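Local coordinates for protein transcriptional regulator (Arabidopsis thaliana, PDB 7DE9) that binds monomethylated histone H3 tails through its tudor domain and, as a cohesin cofactor, supports DNA repair by homologous recombination, at residues G9-I17 with Y28-D36. Numbering follows the deposited sequence.
Sequences GESLVGSRI and YKGVVESYD
Tyr35 chi1 of 178° puts CG opposite the backbone N and sets one ring face against the backbone of Gly9 and Glu10. The CG1 of Val32 is placed likewise (-176°); its CG2 then lies beside the backbone N and meets Ile17. Both residues belong to the long second strand of the tudor domain, a small, strongly bent antiparallel sheet of the SH3 type. Residues 9-15 lead into the first strand, and 16-17 begin it.

The Tyr35 ring is met on one face. Gly9 CA makes a CH-pi contact 4.0 Å from the ring centroid, and Glu10 N lies over the same face toward the rim. The Glu10 side chain runs at about a right angle to that of Tyr35, and its CB comes nearest the ring at CD2. His42, from the next strand, also meets this ring, and its NE2 is hydrogen-bonded to Gly9 O. With an alanine at Tyr35, Gly9 CA would probably lose its CH-pi partner and a gap would be likely to open beside His42. Val13 CG2 packs on Tyr35 CB at 3.7 Å, while its CG1 rests against Glu33 O.

Val32 is buried and points toward 9-17. Its CG2 is 3.7 Å from Ile17 CD1 and also touches Leu12 CG. Trp61 of the last strand packs on both Leu12 and Ile17, so this apolar cluster joins the lead-in to three neighbouring strands.

The type II turn from Leu12 to Ser15 brings the chain back to the strand. Gly14, at positive phi, donates its N to Val32 O at 2.7 Å. Val32 N returns a bond to Ser15 O. Further on, Ile17 and Gly30 form a hydrogen-bonded antiparallel pair. Ile17 N to Gly30 O and Gly30 N to Ile17 O are both 2.9 Å. In the first, the donor stands 26° from the carbonyl plane.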
ATOM      1  N   GLY A   9      -5.351  -8.469  -4.134  1.00 33.68           N
ATOM      2  CA  GLY A   9      -4.964  -9.868  -4.144  1.00 26.36           C
ATOM      3  C   GLY A   9      -3.505 -10.143  -4.443  1.00 25.88           C
ATOM      4  O   GLY A   9      -2.675  -9.234  -4.497  1.00 24.22           O
ATOM      5  N   GLU A  10      -3.204 -11.417  -4.652  1.00 25.02           N
ATOM      6  CA  GLU A  10      -1.827 -11.854  -4.800  1.00 24.53           C
ATOM      7  C   GLU A  10      -1.207 -11.298  -6.080  1.00 27.57           C
ATOM      8  O   GLU A  10       0.011 -11.136  -6.167  1.00 32.09           O
ATOM      9  CB  GLU A  10      -1.751 -13.381  -4.784  1.00 33.30           C
ATOM     10  CG  GLU A  10      -0.370 -13.931  -4.471  1.00 39.55           C
ATOM     11  CD  GLU A  10      -0.409 -15.393  -4.069  1.00 56.08           C
ATOM     12  OE1 GLU A  10      -1.488 -15.864  -3.652  1.00 54.53           O
ATOM     13  OE2 GLU A  10       0.635 -16.073  -4.171  1.00 70.74           O
ATOM     14  N   SER A  11      -2.043 -10.983  -7.062  1.00 27.03           N
ATOM     15  CA  SER A  11      -1.534 -10.524  -8.352  1.00 31.17           C
ATOM     16  C   SER A  11      -0.874  -9.145  -8.268  1.00 30.31           C
ATOM     17  O   SER A  11      -0.156  -8.740  -9.180  1.00 30.99           O
ATOM     18  CB  SER A  11      -2.660 -10.493  -9.385  1.00 34.74           C
ATOM     19  OG  SER A  11      -3.681  -9.590  -8.992  1.00 35.31           O
ATOM     20  N   LEU A  12      -1.111  -8.427  -7.177  1.00 24.53           N
ATOM     21  CA  LEU A  12      -0.601  -7.067  -7.036  1.00 27.26           C
ATOM     22  C   LEU A  12       0.864  -7.037  -6.604  1.00 25.16           C
ATOM     23  O   LEU A  12       1.551  -6.021  -6.762  1.00 27.25           O
ATOM     24  CB  LEU A  12      -1.458  -6.292  -6.033  1.00 28.79           C
ATOM     25  CG  LEU A  12      -1.307  -4.774  -6.049  1.00 30.94           C
ATOM     26  CD1 LEU A  12      -1.650  -4.223  -7.423  1.00 31.87           C
ATOM     27  CD2 LEU A  12      -2.199  -4.167  -4.988  1.00 28.91           C
ATOM     28  N   VAL A  13       1.337  -8.148  -6.050  1.00 25.39           N
ATOM     29  CA  VAL A  13       2.703  -8.224  -5.555  1.00 26.37           C
ATOM     30  C   VAL A  13       3.673  -7.914  -6.681  1.00 23.73           C
ATOM     31  O   VAL A  13       3.491  -8.369  -7.808  1.00 25.44           O
ATOM     32  CB  VAL A  13       3.011  -9.610  -4.954  1.00 28.27           C
ATOM     33  CG1 VAL A  13       4.465  -9.695  -4.527  1.00 24.77           C
ATOM     34  CG2 VAL A  13       2.084  -9.891  -3.767  1.00 26.91           C
ATOM     35  N   GLY A  14       4.679  -7.098  -6.384  1.00 23.80           N
ATOM     36  CA  GLY A  14       5.674  -6.727  -7.371  1.00 24.56           C
ATOM     37  C   GLY A  14       5.393  -5.386  -8.019  1.00 26.84           C
ATOM     38  O   GLY A  14       6.288  -4.767  -8.594  1.00 31.20           O
ATOM     39  N   SER A  15       4.147  -4.934  -7.922  1.00 27.37           N
ATOM     40  CA  SER A  15       3.734  -3.680  -8.535  1.00 24.56           C
ATOM     41  C   SER A  15       4.125  -2.458  -7.716  1.00 24.47           C
ATOM     42  O   SER A  15       4.096  -2.479  -6.485  1.00 26.33           O
ATOM     43  CB  SER A  15       2.221  -3.667  -8.753  1.00 26.98           C
ATOM     44  OG  SER A  15       1.844  -4.637  -9.715  1.00 45.91           O
ATOM     45  N   ARG A  16       4.493  -1.394  -8.419  1.00 27.51           N
ATOM     46  CA  ARG A  16       4.656  -0.087  -7.808  1.00 28.75           C
ATOM     47  C   ARG A  16       3.297   0.581  -7.732  1.00 25.99           C
ATOM     48  O   ARG A  16       2.581   0.664  -8.730  1.00 28.26           O
ATOM     49  CB  ARG A  16       5.624   0.784  -8.606  1.00 29.97           C
ATOM     50  CG  ARG A  16       7.074   0.344  -8.553  1.00 45.02           C
ATOM     51  CD  ARG A  16       7.846   0.910  -9.742  1.00 58.39           C
ATOM     52  NE  ARG A  16       7.371   0.356 -11.009  1.00 64.65           N
ATOM     53  CZ  ARG A  16       7.910   0.624 -12.195  1.00 70.26           C
ATOM     54  NH1 ARG A  16       8.945   1.449 -12.285  1.00 72.48           N
ATOM     55  NH2 ARG A  16       7.410   0.070 -13.292  1.00 66.13           N
ATOM     56  N   ILE A  17       2.939   1.051  -6.545  1.00 24.13           N
ATOM     57  CA  ILE A  17       1.665   1.720  -6.356  1.00 24.17           C
ATOM     58  C   ILE A  17       1.840   3.027  -5.604  1.00 25.69           C
ATOM     59  O   ILE A  17       2.894   3.295  -5.030  1.00 26.99           O
ATOM     60  CB  ILE A  17       0.661   0.834  -5.595  1.00 24.38           C
ATOM     61  CG1 ILE A  17       1.088   0.639  -4.140  1.00 24.99           C
ATOM     62  CG2 ILE A  17       0.491  -0.515  -6.291  1.00 34.19           C
ATOM     63  CD1 ILE A  17       0.080  -0.149  -3.328  1.00 25.84           C
ATOM     64  N   TYR A  28       1.670   8.493  -1.468  1.00 24.28           N
ATOM     65  CA  TYR A  28       3.057   8.094  -1.258  1.00 23.11           C
ATOM     66  C   TYR A  28       3.351   6.850  -2.070  1.00 21.37           C
ATOM     67  O   TYR A  28       2.533   5.930  -2.130  1.00 24.72           O
ATOM     68  CB  TYR A  28       3.353   7.857   0.222  1.00 23.14           C
ATOM     69  CG  TYR A  28       3.150   9.098   1.055  1.00 22.49           C
ATOM     70  CD1 TYR A  28       3.962  10.206   0.881  1.00 23.37           C
ATOM     71  CD2 TYR A  28       2.145   9.167   2.004  1.00 19.71           C
ATOM     72  CE1 TYR A  28       3.783  11.336   1.630  1.00 22.72           C
ATOM     73  CE2 TYR A  28       1.958  10.299   2.766  1.00 22.73           C
ATOM     74  CZ  TYR A  28       2.779  11.383   2.567  1.00 24.62           C
ATOM     75  OH  TYR A  28       2.610  12.514   3.314  1.00 27.77           O
ATOM     76  N   LYS A  29       4.519   6.838  -2.704  1.00 24.06           N
ATOM     77  CA  LYS A  29       4.893   5.770  -3.624  1.00 20.81           C
ATOM     78  C   LYS A  29       5.606   4.621  -2.925  1.00 21.32           C
ATOM     79  O   LYS A  29       6.446   4.827  -2.048  1.00 22.70           O
ATOM     80  CB  LYS A  29       5.780   6.325  -4.744  1.00 28.11           C
ATOM     81  CG  LYS A  29       5.083   7.345  -5.631  1.00 46.36           C
ATOM     82  CD  LYS A  29       5.757   7.487  -6.990  1.00 61.56           C
ATOM     83  CE  LYS A  29       7.016   8.337  -6.919  1.00 61.04           C
ATOM     84  NZ  LYS A  29       7.511   8.694  -8.278  1.00 63.11           N
ATOM     85  N   GLY A  30       5.269   3.404  -3.328  1.00 26.47           N
ATOM     86  CA  GLY A  30       5.893   2.232  -2.757  1.00 24.42           C
ATOM     87  C   GLY A  30       5.760   1.036  -3.671  1.00 27.11           C
ATOM     88  O   GLY A  30       5.217   1.128  -4.769  1.00 25.14           O
ATOM     89  N   VAL A  31       6.280  -0.091  -3.219  1.00 20.82           N
ATOM     90  CA  VAL A  31       6.123  -1.338  -3.945  1.00 19.27           C
ATOM     91  C   VAL A  31       5.413  -2.361  -3.056  1.00 26.24           C
ATOM     92  O   VAL A  31       5.621  -2.401  -1.836  1.00 25.84           O
ATOM     93  CB  VAL A  31       7.486  -1.886  -4.424  1.00 26.45           C
ATOM     94  CG1 VAL A  31       8.370  -2.258  -3.242  1.00 30.58           C
ATOM     95  CG2 VAL A  31       7.291  -3.084  -5.333  1.00 28.16           C
ATOM     96  N   VAL A  32       4.552  -3.169  -3.664  1.00 24.44           N
ATOM     97  CA  VAL A  32       3.912  -4.269  -2.959  1.00 24.85           C
ATOM     98  C   VAL A  32       4.864  -5.456  -2.919  1.00 22.54           C
ATOM     99  O   VAL A  32       5.127  -6.088  -3.947  1.00 25.01           O
ATOM    100  CB  VAL A  32       2.598  -4.678  -3.628  1.00 25.79           C
ATOM    101  CG1 VAL A  32       1.901  -5.754  -2.816  1.00 26.20           C
ATOM    102  CG2 VAL A  32       1.710  -3.463  -3.797  1.00 23.01           C
ATOM    103  N   GLU A  33       5.385  -5.754  -1.732  1.00 22.79           N
ATOM    104  CA  GLU A  33       6.393  -6.794  -1.586  1.00 26.77           C
ATOM    105  C   GLU A  33       5.814  -8.186  -1.326  1.00 29.45           C
ATOM    106  O   GLU A  33       6.412  -9.188  -1.708  1.00 31.32           O
ATOM    107  CB  GLU A  33       7.362  -6.430  -0.462  1.00 27.62           C
ATOM    108  CG  GLU A  33       8.625  -7.273  -0.476  1.00 45.07           C
ATOM    109  CD  GLU A  33       8.949  -7.868   0.875  1.00 80.03           C
ATOM    110  OE1 GLU A  33       8.888  -7.131   1.881  1.00 91.10           O
ATOM    111  OE2 GLU A  33       9.257  -9.078   0.929  1.00 90.48           O
ATOM    112  N   SER A  34       4.659  -8.260  -0.676  1.00 24.68           N
ATOM    113  CA  SER A  34       4.043  -9.554  -0.419  1.00 23.25           C
ATOM    114  C   SER A  34       2.554  -9.440  -0.145  1.00 25.33           C
ATOM    115  O   SER A  34       2.028  -8.344   0.026  1.00 24.28           O
ATOM    116  CB  SER A  34       4.725 -10.246   0.758  1.00 32.98           C
ATOM    117  OG  SER A  34       4.686  -9.421   1.901  1.00 35.62           O
ATOM    118  N   TYR A  35       1.892 -10.592  -0.107  1.00 27.16           N
ATOM    119  CA  TYR A  35       0.463 -10.685   0.175  1.00 24.00           C
ATOM    120  C   TYR A  35       0.169 -11.850   1.116  1.00 27.28           C
ATOM    121  O   TYR A  35       0.571 -12.991   0.866  1.00 30.99           O
ATOM    122  CB  TYR A  35      -0.331 -10.850  -1.122  1.00 23.46           C
ATOM    123  CG  TYR A  35      -1.826 -11.010  -0.933  1.00 24.39           C
ATOM    124  CD1 TYR A  35      -2.598  -9.970  -0.435  1.00 28.17           C
ATOM    125  CD2 TYR A  35      -2.463 -12.194  -1.275  1.00 27.58           C
ATOM    126  CE1 TYR A  35      -3.963 -10.112  -0.272  1.00 33.04           C
ATOM    127  CE2 TYR A  35      -3.820 -12.345  -1.119  1.00 37.38           C
ATOM    128  CZ  TYR A  35      -4.566 -11.302  -0.617  1.00 34.98           C
ATOM    129  OH  TYR A  35      -5.927 -11.461  -0.463  1.00 47.73           O
ATOM    130  N   ASP A  36      -0.533 -11.551   2.201  1.00 25.97           N
ATOM    131  CA  ASP A  36      -0.963 -12.563   3.156  1.00 26.89           C
ATOM    132  C   ASP A  36      -2.386 -12.970   2.815  1.00 32.85           C
ATOM    133  O   ASP A  36      -3.327 -12.214   3.055  1.00 29.20           O
ATOM    134  CB  ASP A  36      -0.865 -12.020   4.584  1.00 27.51           C
ATOM    135  CG  ASP A  36      -1.265 -13.038   5.636  1.00 43.23           C
ATOM    136  OD1 ASP A  36      -2.374 -13.607   5.546  1.00 41.17           O
ATOM    137  OD2 ASP A  36      -0.466 -13.259   6.572  1.00 49.91           O
TER